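PDB 3UBF: neural-cadherin from Drosophila melanogaster, which mediates calcium-dependent, preferentially homophilic adhesion between cells and may thereby contribute to the sorting of different cell types. Local coordinates for residues A121-P126 with R166-F171; E155-E158 with V163-R166; F128-R133 with I141-V146; R202-I205 with K209-P212; P112-V117 with K239-R244. All blocks are in the same frame, centred on the assembly; numbering follows the deposited sequence.

Contact 1. Residues A121-P126 with R166-F171. With ZN (zinc ion), chain K.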
# COMPACT_ATOMS: atom_id res chain seq x y z
N ALA A 121 17.42 8.95 -24.88
CA ALA A 121 17.28 7.64 -24.29
C ALA A 121 17.25 6.55 -25.36
O ALA A 121 16.40 6.58 -26.26
CB ALA A 121 16.05 7.58 -23.44
N PRO A 122 18.17 5.58 -25.29
CA PRO A 122 18.10 4.46 -26.23
C PRO A 122 17.01 3.48 -25.81
O PRO A 122 16.61 3.46 -24.65
CB PRO A 122 19.50 3.83 -26.13
CG PRO A 122 19.98 4.18 -24.76
CD PRO A 122 19.33 5.49 -24.38
N PRO A 123 16.51 2.69 -26.77
CA PRO A 123 15.43 1.74 -26.49
C PRO A 123 15.70 0.91 -25.23
O PRO A 123 16.83 0.47 -25.00
CB PRO A 123 15.45 0.81 -27.72
CG PRO A 123 15.98 1.66 -28.81
CD PRO A 123 16.90 2.68 -28.19
N ASN A 124 14.65 0.70 -24.43
CA ASN A 124 14.72 -0.19 -23.26
C ASN A 124 15.47 0.40 -22.09
O ASN A 124 15.97 -0.30 -21.22
CB ASN A 124 15.29 -1.55 -23.65
CG ASN A 124 14.34 -2.31 -24.51
OD1 ASN A 124 14.64 -2.61 -25.68
ND2 ASN A 124 13.13 -2.58 -23.97
N THR A 125 15.55 1.72 -22.11
CA THR A 125 16.03 2.50 -21.00
C THR A 125 14.94 2.52 -19.94
O THR A 125 13.82 2.97 -20.21
CB THR A 125 16.37 3.91 -21.47
OG1 THR A 125 17.46 3.80 -22.40
CG2 THR A 125 16.75 4.82 -20.31
N PRO A 126 15.26 2.03 -18.74
CA PRO A 126 14.34 2.11 -17.61
C PRO A 126 14.26 3.56 -17.12
O PRO A 126 15.28 4.22 -16.99
CB PRO A 126 14.99 1.20 -16.57
CG PRO A 126 16.44 1.21 -16.89
CD PRO A 126 16.56 1.45 -18.36
N ARG A 166 10.67 2.72 -25.44
CA ARG A 166 10.79 1.96 -26.68
C ARG A 166 10.95 2.90 -27.87
O ARG A 166 10.63 4.10 -27.78
CB ARG A 166 9.66 0.93 -26.86
CG ARG A 166 8.31 1.50 -27.14
CD ARG A 166 7.20 0.45 -27.08
NE ARG A 166 7.15 -0.42 -28.26
CZ ARG A 166 6.47 -0.13 -29.37
NH1 ARG A 166 5.79 1.00 -29.47
NH2 ARG A 166 6.46 -0.99 -30.38
N GLY A 167 11.46 2.35 -28.97
CA GLY A 167 11.72 3.13 -30.19
C GLY A 167 13.02 3.91 -30.10
O GLY A 167 13.59 4.05 -29.01
N THR A 168 13.48 4.43 -31.24
CA THR A 168 14.76 5.13 -31.30
C THR A 168 14.62 6.65 -31.40
O THR A 168 15.61 7.37 -31.32
CB THR A 168 15.62 4.67 -32.48
OG1 THR A 168 14.92 4.93 -33.70
CG2 THR A 168 15.96 3.17 -32.39
N ASP A 169 13.40 7.13 -31.61
CA ASP A 169 13.17 8.58 -31.66
C ASP A 169 13.59 9.24 -30.36
O ASP A 169 13.58 8.63 -29.29
CB ASP A 169 11.70 8.92 -31.96
CG ASP A 169 11.33 8.73 -33.43
OD1 ASP A 169 12.23 8.44 -34.26
OD2 ASP A 169 10.12 8.87 -33.75
N LEU A 170 13.97 10.50 -30.47
CA LEU A 170 14.30 11.34 -29.34
C LEU A 170 13.06 11.70 -28.54
O LEU A 170 11.93 11.61 -29.04
CB LEU A 170 14.97 12.62 -29.86
CG LEU A 170 16.22 12.43 -30.73
CD1 LEU A 170 16.64 13.76 -31.36
CD2 LEU A 170 17.35 11.83 -29.91
N PHE A 171 13.26 12.10 -27.30
CA PHE A 171 12.19 12.71 -26.52
C PHE A 171 12.44 14.22 -26.51
O PHE A 171 13.58 14.67 -26.73
CB PHE A 171 12.14 12.11 -25.11
CG PHE A 171 11.92 10.62 -25.11
CD1 PHE A 171 13.00 9.73 -25.25
CD2 PHE A 171 10.63 10.09 -25.00
CE1 PHE A 171 12.80 8.35 -25.29
CE2 PHE A 171 10.43 8.71 -25.03
CZ PHE A 171 11.52 7.84 -25.17
ZN ZN K . 9.21 8.71 -35.53
O HOH W 1 15.78 8.66 -27.70
O HOH W 2 7.24 8.27 -35.57

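Contact 2. Residues E155-E158 with V163-R166. With ZN (zinc ion), chain D; ZN (zinc ion), chain C.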
# COMPACT_ATOMS: atom_id res chain seq x y z
N GLU A 155 6.83 1.13 -22.29
CA GLU A 155 6.12 -0.08 -21.88
C GLU A 155 6.61 -0.49 -20.51
O GLU A 155 7.66 -0.05 -20.07
CB GLU A 155 6.27 -1.21 -22.91
CG GLU A 155 5.27 -1.10 -24.08
CD GLU A 155 5.60 -2.01 -25.24
OE1 GLU A 155 6.70 -2.60 -25.27
OE2 GLU A 155 4.76 -2.13 -26.15
N VAL A 156 5.81 -1.28 -19.82
CA VAL A 156 6.10 -1.67 -18.44
C VAL A 156 6.30 -3.16 -18.38
O VAL A 156 5.58 -3.92 -19.02
CB VAL A 156 4.97 -1.25 -17.45
CG1 VAL A 156 3.64 -1.87 -17.86
CG2 VAL A 156 5.31 -1.68 -16.03
N ASP A 157 7.30 -3.58 -17.63
CA ASP A 157 7.54 -4.97 -17.36
C ASP A 157 6.49 -5.41 -16.32
O ASP A 157 6.42 -4.85 -15.24
CB ASP A 157 8.95 -5.12 -16.82
CG ASP A 157 9.37 -6.53 -16.65
OD1 ASP A 157 8.58 -7.33 -16.11
OD2 ASP A 157 10.50 -6.86 -17.04
N GLU A 158 5.68 -6.39 -16.68
CA GLU A 158 4.64 -6.90 -15.78
C GLU A 158 5.19 -7.55 -14.50
O GLU A 158 4.51 -7.53 -13.48
CB GLU A 158 3.74 -7.90 -16.48
CG GLU A 158 2.76 -7.30 -17.45
CD GLU A 158 1.48 -8.12 -17.58
OE1 GLU A 158 1.37 -9.18 -16.91
OE2 GLU A 158 0.59 -7.71 -18.37
N VAL A 163 9.54 0.57 -15.99
CA VAL A 163 9.02 1.25 -17.15
C VAL A 163 10.20 1.58 -18.03
O VAL A 163 11.16 2.22 -17.57
CB VAL A 163 8.26 2.55 -16.76
CG1 VAL A 163 7.70 3.23 -18.00
CG2 VAL A 163 7.14 2.23 -15.76
N ARG A 164 10.14 1.14 -19.29
CA ARG A 164 11.26 1.23 -20.22
C ARG A 164 10.87 1.93 -21.53
O ARG A 164 9.78 1.69 -22.05
CB ARG A 164 11.80 -0.16 -20.53
CG ARG A 164 12.55 -0.81 -19.40
CD ARG A 164 13.08 -2.15 -19.85
NE ARG A 164 13.89 -2.81 -18.83
CZ ARG A 164 13.47 -3.80 -18.04
NH1 ARG A 164 12.22 -4.26 -18.11
NH2 ARG A 164 14.30 -4.33 -17.16
N THR A 165 11.78 2.76 -22.05
CA THR A 165 11.55 3.45 -23.30
C THR A 165 11.49 2.45 -24.44
O THR A 165 12.19 1.43 -24.41
CB THR A 165 12.68 4.45 -23.61
OG1 THR A 165 13.93 3.76 -23.73
CG2 THR A 165 12.81 5.49 -22.53
N ARG A 166 10.67 2.72 -25.44
CA ARG A 166 10.79 1.96 -26.68
C ARG A 166 10.95 2.90 -27.87
O ARG A 166 10.63 4.10 -27.78
CB ARG A 166 9.66 0.93 -26.86
CG ARG A 166 8.31 1.50 -27.14
CD ARG A 166 7.20 0.45 -27.08
NE ARG A 166 7.15 -0.42 -28.26
CZ ARG A 166 6.47 -0.13 -29.37
NH1 ARG A 166 5.79 1.00 -29.47
NH2 ARG A 166 6.46 -0.99 -30.38
ZN ZN D . 11.47 -8.37 -16.67
ZN ZN C . -0.26 -10.17 -16.33
O HOH W 3 13.00 -5.71 -15.11

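Contact 3. Residues F128-R133 with I141-V146. With ZN (zinc ion), chain C.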
# COMPACT_ATOMS: atom_id res chain seq x y z
N PHE A 128 11.57 4.39 -14.70
CA PHE A 128 10.92 4.33 -13.38
C PHE A 128 10.49 2.91 -13.11
O PHE A 128 10.19 2.14 -14.02
CB PHE A 128 9.68 5.20 -13.64
CG PHE A 128 8.90 5.52 -12.40
CD1 PHE A 128 9.29 6.58 -11.57
CD2 PHE A 128 7.77 4.80 -12.07
CE1 PHE A 128 8.57 6.90 -10.43
CE2 PHE A 128 7.03 5.12 -10.95
CZ PHE A 128 7.44 6.17 -10.11
N THR A 129 10.43 2.57 -11.82
CA THR A 129 10.07 1.24 -11.38
C THR A 129 8.81 1.34 -10.53
O THR A 129 8.85 1.84 -9.39
CB THR A 129 11.20 0.61 -10.54
OG1 THR A 129 12.41 0.63 -11.31
CG2 THR A 129 10.88 -0.82 -10.15
N LEU A 130 7.69 0.90 -11.10
CA LEU A 130 6.46 0.78 -10.33
C LEU A 130 6.66 -0.23 -9.22
O LEU A 130 7.22 -1.31 -9.45
CB LEU A 130 5.32 0.32 -11.23
CG LEU A 130 5.03 1.18 -12.46
CD1 LEU A 130 4.04 0.44 -13.33
CD2 LEU A 130 4.52 2.58 -12.06
N GLN A 131 6.23 0.13 -8.01
CA GLN A 131 6.29 -0.79 -6.87
C GLN A 131 4.99 -0.71 -6.12
O GLN A 131 4.68 0.31 -5.52
CB GLN A 131 7.44 -0.45 -5.92
CG GLN A 131 8.83 -0.62 -6.54
CD GLN A 131 9.87 0.28 -5.88
OE1 GLN A 131 10.12 0.17 -4.66
NE2 GLN A 131 10.48 1.18 -6.67
N ALA A 132 4.22 -1.79 -6.19
CA ALA A 132 3.04 -1.95 -5.38
C ALA A 132 3.29 -3.01 -4.31
O ALA A 132 4.16 -3.88 -4.47
CB ALA A 132 1.86 -2.33 -6.24
N ARG A 133 2.53 -2.94 -3.23
CA ARG A 133 2.58 -3.92 -2.17
C ARG A 133 1.20 -4.51 -2.00
O ARG A 133 0.21 -3.78 -1.91
CB ARG A 133 3.02 -3.25 -0.88
CG ARG A 133 3.07 -4.14 0.34
CD ARG A 133 3.39 -3.32 1.58
NE ARG A 133 4.75 -2.78 1.55
CZ ARG A 133 5.15 -1.68 2.19
NH1 ARG A 133 6.42 -1.28 2.10
NH2 ARG A 133 4.27 -0.96 2.89
N ILE A 141 1.49 -10.04 -8.06
CA ILE A 141 0.89 -8.93 -8.77
C ILE A 141 1.54 -8.70 -10.13
O ILE A 141 2.73 -8.98 -10.32
CB ILE A 141 0.91 -7.62 -7.94
CG1 ILE A 141 2.35 -7.16 -7.66
CG2 ILE A 141 0.10 -7.77 -6.65
CD1 ILE A 141 2.43 -5.88 -6.83
N HIS A 142 0.73 -8.23 -11.08
CA HIS A 142 1.23 -7.87 -12.40
C HIS A 142 0.99 -6.39 -12.64
O HIS A 142 -0.12 -5.89 -12.42
CB HIS A 142 0.56 -8.67 -13.50
CG HIS A 142 0.91 -10.12 -13.51
ND1 HIS A 142 0.36 -11.02 -14.39
CD2 HIS A 142 1.74 -10.85 -12.71
CE1 HIS A 142 0.84 -12.23 -14.16
NE2 HIS A 142 1.67 -12.15 -13.14
N TYR A 143 2.02 -5.70 -13.09
CA TYR A 143 1.92 -4.31 -13.46
C TYR A 143 1.61 -4.19 -14.94
O TYR A 143 2.13 -4.95 -15.75
CB TYR A 143 3.23 -3.59 -13.17
CG TYR A 143 3.72 -3.70 -11.75
CD1 TYR A 143 4.52 -4.77 -11.36
CD2 TYR A 143 3.40 -2.73 -10.81
CE1 TYR A 143 4.99 -4.88 -10.06
CE2 TYR A 143 3.87 -2.83 -9.51
CZ TYR A 143 4.66 -3.90 -9.16
OH TYR A 143 5.12 -4.01 -7.88
N PHE A 144 0.76 -3.24 -15.30
CA PHE A 144 0.47 -2.97 -16.71
C PHE A 144 -0.04 -1.57 -16.94
O PHE A 144 -0.47 -0.89 -16.00
CB PHE A 144 -0.49 -4.01 -17.30
CG PHE A 144 -1.80 -4.12 -16.56
CD1 PHE A 144 -2.89 -3.36 -16.93
CD2 PHE A 144 -1.94 -5.03 -15.52
CE1 PHE A 144 -4.12 -3.48 -16.26
CE2 PHE A 144 -3.16 -5.17 -14.84
CZ PHE A 144 -4.25 -4.39 -15.21
N ILE A 145 0.01 -1.13 -18.19
CA ILE A 145 -0.46 0.19 -18.59
C ILE A 145 -1.92 0.10 -19.00
O ILE A 145 -2.26 -0.69 -19.88
CB ILE A 145 0.38 0.73 -19.79
CG1 ILE A 145 1.82 1.00 -19.34
CG2 ILE A 145 -0.25 1.99 -20.38
CD1 ILE A 145 2.82 1.00 -20.47
N VAL A 146 -2.77 0.91 -18.38
CA VAL A 146 -4.19 0.94 -18.76
C VAL A 146 -4.50 2.04 -19.76
O VAL A 146 -5.51 1.98 -20.46
CB VAL A 146 -5.16 0.99 -17.53
CG1 VAL A 146 -4.63 0.17 -16.38
CG2 VAL A 146 -5.43 2.41 -17.08
ZN ZN C . -0.26 -10.17 -16.33
O HOH W 4 8.33 -3.20 -8.22

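Contact 4. Residues R202-I205 with K209-P212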
# COMPACT_ATOMS: atom_id res chain seq x y z
N ARG A 202 -1.44 7.82 -12.25
CA ARG A 202 -0.87 8.58 -13.34
C ARG A 202 0.63 8.75 -13.16
O ARG A 202 1.08 9.33 -12.17
CB ARG A 202 -1.53 9.94 -13.42
CG ARG A 202 -1.08 10.78 -14.58
CD ARG A 202 -1.83 12.05 -14.53
NE ARG A 202 -1.54 12.95 -15.63
CZ ARG A 202 -0.54 13.83 -15.65
NH1 ARG A 202 0.32 13.91 -14.64
NH2 ARG A 202 -0.40 14.63 -16.70
N LEU A 203 1.38 8.27 -14.14
CA LEU A 203 2.82 8.42 -14.19
C LEU A 203 3.17 9.47 -15.25
O LEU A 203 2.83 9.34 -16.44
CB LEU A 203 3.51 7.07 -14.46
CG LEU A 203 5.01 7.08 -14.82
CD1 LEU A 203 5.85 7.80 -13.77
CD2 LEU A 203 5.53 5.67 -15.03
N SER A 204 3.83 10.51 -14.76
CA SER A 204 4.26 11.64 -15.55
C SER A 204 5.75 11.54 -15.79
O SER A 204 6.54 11.56 -14.84
CB SER A 204 3.95 12.95 -14.81
OG SER A 204 4.84 13.96 -15.23
N ILE A 205 6.14 11.41 -17.06
CA ILE A 205 7.54 11.34 -17.46
C ILE A 205 7.83 12.56 -18.32
O ILE A 205 7.18 12.77 -19.34
CB ILE A 205 7.84 10.04 -18.23
CG1 ILE A 205 7.39 8.82 -17.42
CG2 ILE A 205 9.31 9.94 -18.58
CD1 ILE A 205 7.26 7.55 -18.22
N LYS A 209 14.46 17.12 -18.10
CA LYS A 209 14.49 17.65 -16.74
C LYS A 209 13.12 18.17 -16.34
O LYS A 209 12.30 18.51 -17.19
CB LYS A 209 15.57 18.73 -16.59
CG LYS A 209 15.37 19.94 -17.52
CD LYS A 209 16.56 20.89 -17.48
CE LYS A 209 16.28 22.12 -18.34
NZ LYS A 209 17.23 23.24 -18.07
N ARG A 210 12.88 18.21 -15.03
CA ARG A 210 11.65 18.75 -14.45
C ARG A 210 12.01 19.23 -13.05
O ARG A 210 13.08 18.92 -12.54
CB ARG A 210 10.55 17.68 -14.39
CG ARG A 210 10.79 16.62 -13.31
CD ARG A 210 9.80 15.45 -13.37
NE ARG A 210 8.43 15.92 -13.26
CZ ARG A 210 7.37 15.29 -13.77
NH1 ARG A 210 6.15 15.81 -13.62
NH2 ARG A 210 7.54 14.14 -14.43
N ALA A 211 11.09 19.96 -12.42
CA ALA A 211 11.36 20.59 -11.13
C ALA A 211 11.28 19.59 -9.99
O ALA A 211 10.66 18.54 -10.13
CB ALA A 211 10.40 21.74 -10.91
N PRO A 212 11.91 19.92 -8.85
CA PRO A 212 11.90 19.03 -7.69
C PRO A 212 10.48 18.74 -7.27
O PRO A 212 9.59 19.59 -7.48
CB PRO A 212 12.57 19.86 -6.59
CG PRO A 212 13.29 20.93 -7.28
CD PRO A 212 12.50 21.22 -8.51

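Contact 5. Residues P112-V117 with K239-R244. With ZN (zinc ion), chain E.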
# COMPACT_ATOMS: atom_id res chain seq x y z
N PRO A 112 2.02 12.44 -6.83
CA PRO A 112 1.88 11.55 -7.98
C PRO A 112 3.23 11.09 -8.55
O PRO A 112 4.25 11.76 -8.38
CB PRO A 112 1.15 12.41 -9.02
CG PRO A 112 0.53 13.52 -8.24
CD PRO A 112 1.48 13.78 -7.12
N MET A 113 3.19 9.95 -9.22
CA MET A 113 4.36 9.35 -9.84
C MET A 113 5.01 10.27 -10.86
O MET A 113 4.38 10.69 -11.82
CB MET A 113 3.96 8.03 -10.49
CG MET A 113 3.73 6.90 -9.50
SD MET A 113 2.99 5.47 -10.32
CE MET A 113 2.69 4.46 -8.87
N GLN A 114 6.29 10.57 -10.63
CA GLN A 114 7.03 11.46 -11.50
C GLN A 114 8.40 10.88 -11.85
O GLN A 114 9.09 10.34 -11.00
CB GLN A 114 7.16 12.85 -10.88
CG GLN A 114 5.84 13.59 -10.90
CD GLN A 114 5.91 15.02 -10.40
OE1 GLN A 114 4.88 15.70 -10.37
NE2 GLN A 114 7.09 15.48 -9.99
N ALA A 115 8.76 10.99 -13.12
CA ALA A 115 10.04 10.58 -13.63
C ALA A 115 10.47 11.59 -14.68
O ALA A 115 9.69 12.46 -15.10
CB ALA A 115 9.94 9.21 -14.24
N VAL A 116 11.73 11.47 -15.10
CA VAL A 116 12.21 12.16 -16.30
C VAL A 116 12.75 11.12 -17.27
O VAL A 116 13.14 10.02 -16.86
CB VAL A 116 13.33 13.16 -15.96
CG1 VAL A 116 12.75 14.38 -15.25
CG2 VAL A 116 14.43 12.48 -15.13
N VAL A 117 12.76 11.46 -18.55
CA VAL A 117 13.43 10.61 -19.53
C VAL A 117 14.52 11.38 -20.26
O VAL A 117 14.27 12.45 -20.82
CB VAL A 117 12.44 9.98 -20.54
CG1 VAL A 117 11.66 11.06 -21.29
CG2 VAL A 117 13.18 9.07 -21.51
N LYS A 239 12.56 15.71 -3.88
CA LYS A 239 13.34 14.82 -4.70
C LYS A 239 13.81 15.64 -5.88
O LYS A 239 13.02 16.35 -6.51
CB LYS A 239 12.46 13.66 -5.17
CG LYS A 239 13.14 12.74 -6.13
CD LYS A 239 12.21 11.65 -6.58
CE LYS A 239 12.94 10.75 -7.52
NZ LYS A 239 12.30 9.42 -7.55
N SER A 240 15.11 15.55 -6.17
CA SER A 240 15.64 16.17 -7.35
C SER A 240 15.74 15.10 -8.43
O SER A 240 16.46 14.11 -8.26
CB SER A 240 17.02 16.79 -7.07
OG SER A 240 17.67 17.12 -8.27
N PHE A 241 15.04 15.31 -9.53
CA PHE A 241 15.06 14.34 -10.63
C PHE A 241 16.36 14.33 -11.42
O PHE A 241 16.65 13.37 -12.13
CB PHE A 241 13.84 14.53 -11.52
CG PHE A 241 12.57 14.32 -10.79
CD1 PHE A 241 11.91 15.40 -10.20
CD2 PHE A 241 12.07 13.04 -10.61
CE1 PHE A 241 10.76 15.20 -9.48
CE2 PHE A 241 10.90 12.83 -9.89
CZ PHE A 241 10.26 13.91 -9.32
N ALA A 242 17.13 15.40 -11.27
CA ALA A 242 18.47 15.49 -11.86
C ALA A 242 19.51 15.04 -10.84
O ALA A 242 20.70 15.15 -11.07
CB ALA A 242 18.74 16.90 -12.30
N ASP A 243 19.03 14.56 -9.70
CA ASP A 243 19.88 14.11 -8.60
C ASP A 243 20.89 15.18 -8.17
O ASP A 243 22.03 14.89 -7.80
CB ASP A 243 20.57 12.79 -8.96
CG ASP A 243 20.79 11.91 -7.75
OD1 ASP A 243 20.09 12.13 -6.73
OD2 ASP A 243 21.66 11.01 -7.84
N ARG A 244 20.41 16.42 -8.21
CA ARG A 244 21.22 17.60 -7.93
C ARG A 244 20.93 18.17 -6.54
O ARG A 244 19.94 17.81 -5.90
CB ARG A 244 20.95 18.66 -9.00
ZN ZN E . 22.37 9.23 -6.10
O HOH W 5 11.72 9.37 -10.92
O HOH W 6 20.87 10.30 -5.06

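Contact 1. Residues A121-P126 with R166-F171
Gly167 begins the approach with its backbone: its O lies 3.4 Å from CG of Pro123, so a carbonyl rests against the outer carbons of the proline ring. Next along the chain, Thr168 adds a methyl to the same ring. Its CG2 stands anti to the carbonyl carbon and comes within 3.9 Å of Pro123 CG, the two side chains meeting at a slant. Asp169 has two partners. Its O accepts a hydrogen bond of 2.7 Å from a water, which gives its other hydrogen to Ala121 O at 2.6 Å, while its carboxylate binds a zinc ion through OD2 at 2.0 Å. Phe171 closes the walk in a buried position. With CG anti to the carbonyl carbon (chi1 -59°), the ring swings toward segment 121-126 and sets CE1 3.8 Å from Ala121 CB, in an oblique approach. Tyr177 meets the same ring edge-to-face, and Arg153 makes a cation-pi contact with it. Pro123 itself belongs to a type II beta turn running from Pro122 to Thr125. Two interstrand loops thus pack together at one end of the cadherin beta sandwich.

Contact 2. Residues E155-E158 with V163-R166
Glu155 and Arg164 face each other as an antiparallel hydrogen-bonded pair, with Glu155 N to Arg164 O at 3.0 Å and Arg164 N to Glu155 O at 2.9 Å, the latter nearly straight at 176°; Val156 and Val163 form the non-hydrogen-bonded pair beside them. Those two valines point to one face of the sheet, their CG2 atoms 4.3 Å apart, and Val156 continues onto Leu130 and Tyr143. Glu155 and Arg164 point to the other face. Arg164 runs extended from CG to NE alongside Asp157 in a salt bridge: NH1 donates to Asp157 OD2 at 3.3 Å, in the guanidinium plane and on the anti lone pair. That oxygen also binds a zinc ion, and Asp157 OD1 takes the backbone N-H groups of Arg159 and Ser160. A water 2.8 Å from Arg164 NH2 bonds weakly to Asp157 OD2. A lysine in place of Arg164 would probably lose the in-plane N-H to Asp157 OD2 or the second nitrogen that holds the water. Glu155 OE2 lies over a face of the Arg166 guanidinium, 3.6 Å from Arg166 NE, a long ion pair with no N-H aimed at it, while Arg166 NH1 bonds to Gly152 O. Strands 154-156 and 162-165 make a beta hairpin at the border of one sheet of the cadherin sandwich.

Contact 3. Residues F128-R133 with I141-V146
Tyr143 makes the one direct hydrogen bond here: Ala132 N donates to its OH at 2.9 Å, almost straight at 172°, with the nitrogen near the plane of the ring at its edge. The main-chain N-H of a strand is thus satisfied by a side chain from the opposing strand. A water lies close to the same hydroxyl, giving a hydrogen bond to Leu130 O and making only a weak contact with Tyr143 OH. Within segment 128-133, Gln131 folds back so that NE2 reaches Thr129 O at 3.2 Å, the nitrogen standing above the carbonyl plane. The strands themselves do not pair. Strand 126-133 belongs to one sheet of the cadherin beta sandwich and strand 141-149 to the other, and their side chains meet across the space between. Apolar contacts line this interface. Leu130 and Tyr143 lie alongside each other, running opposite ways, with Leu130 CB 3.6 Å from Tyr143 CD2. Ala132 CB meets two side chains of the other strand, Tyr143 CE2 and, at 3.6 Å, Ile141 CD1. Ile141 reaches it because CG1 sits between the backbone N and the carbonyl carbon (chi1 63°) and the chain then runs straight out to CD1. Next to Tyr143 in the sequence, His142 ND1 binds a zinc ion at 2.2 Å, which Glu158 shares.

Contact 4. Residues R202-I205 with K209-P212
Ser204 meets the guanidinium of Arg210 at its edge, and nothing of segment 202-205 lies over either face. The group comes end-on: NH1 and NH2 each stand 2.8 Å from Ser204 OG, which is only 6° out of the guanidinium plane, so one oxygen is gripped by two nitrogens. The bonds are bent, near 140° at both nitrogens, as a fork on a single atom requires. Arg210 NH2 also reaches Ser204 O at 2.8 Å, a weak bond, and has a further acceptor in Ala115 O. Ser204 OG stands anti to the backbone N (chi1 154°), which turns it to the arginine; it is also hydrogen-bonded to Glu176 OE2. The carboxylate of Glu176, which lies outside both segments and pairs with Arg202 too, would be expected to offset the like charges of Arg202 and Arg210. With a leucine here instead of Arg210, Ser204 OG would probably be left without its two arginine donors, and Ala115 O without this partner. The arginine leaves the loop that follows strand 201-207 and lies against Gln114 and Val116 of the neighbouring strand 113-117, with Phe241 of the next domain also touching it.

Contact 5. Residues P112-V117 with K239-R244
Phe241 reaches from a turn toward strand 113-117, and Gln114 crosses it at about a right angle, the amide and ring planes being 45° apart. Two parts of the glutamine touch the far end of the ring: CB and NE2 both lie 3.6 Å from Phe241 CZ. Extended beyond CG (chi2 -176°), the side chain carries its amide past that end of the ring. The backbone joins in, for Gln114 O lies 3.3 Å from Phe241 CE2, in an oblique approach. Val116, two residues on, leans against the root of the same side chain, its CG1 3.9 Å from Phe241 CB and CG2 near Phe241 O. The phenylalanine is therefore held along its length by alternate residues of one strand. A water in the plane of the ring, at its edge, gives a hydrogen bond of 2.8 Å to Gln114 O and takes a weak one from Lys239 NZ. In the turn itself, Ser240 to Asp243 form a type I beta turn with Asp243 N bonded to Ser240 O; Arg244 N bonds to Ser240 OG, while Asp243 OD2 binds a zinc ion at a long 2.6 Å. The strand and the turn belong to successive cadherin domains. With no direct hydrogen bond or ion pair, the contact between these two segments is ring packing and one bridging water, consistent with a calcium-free interdomain linker.

Contacts 1 to 4 belong to the middle cadherin domain, and contact 5 ties that domain to the next. Along the chain, contact 5 closes a loop that encloses the others; contact 3 lies inside the loop of contact 1, and contact 4 follows contacts 1 to 3. Contacts 1, 2 and 3 run along the domain, contact 2 lying about 10 Å, centre to centre, from each of the others, and contacts 2 and 3 share a zinc ion. Contacts 4 and 5 have centres about 6 Å apart, on the adjacent strands 201-207 and 113-117. Strand 113-117, paired with 201-207 in the sandwich, thus also carries the contact to the next domain.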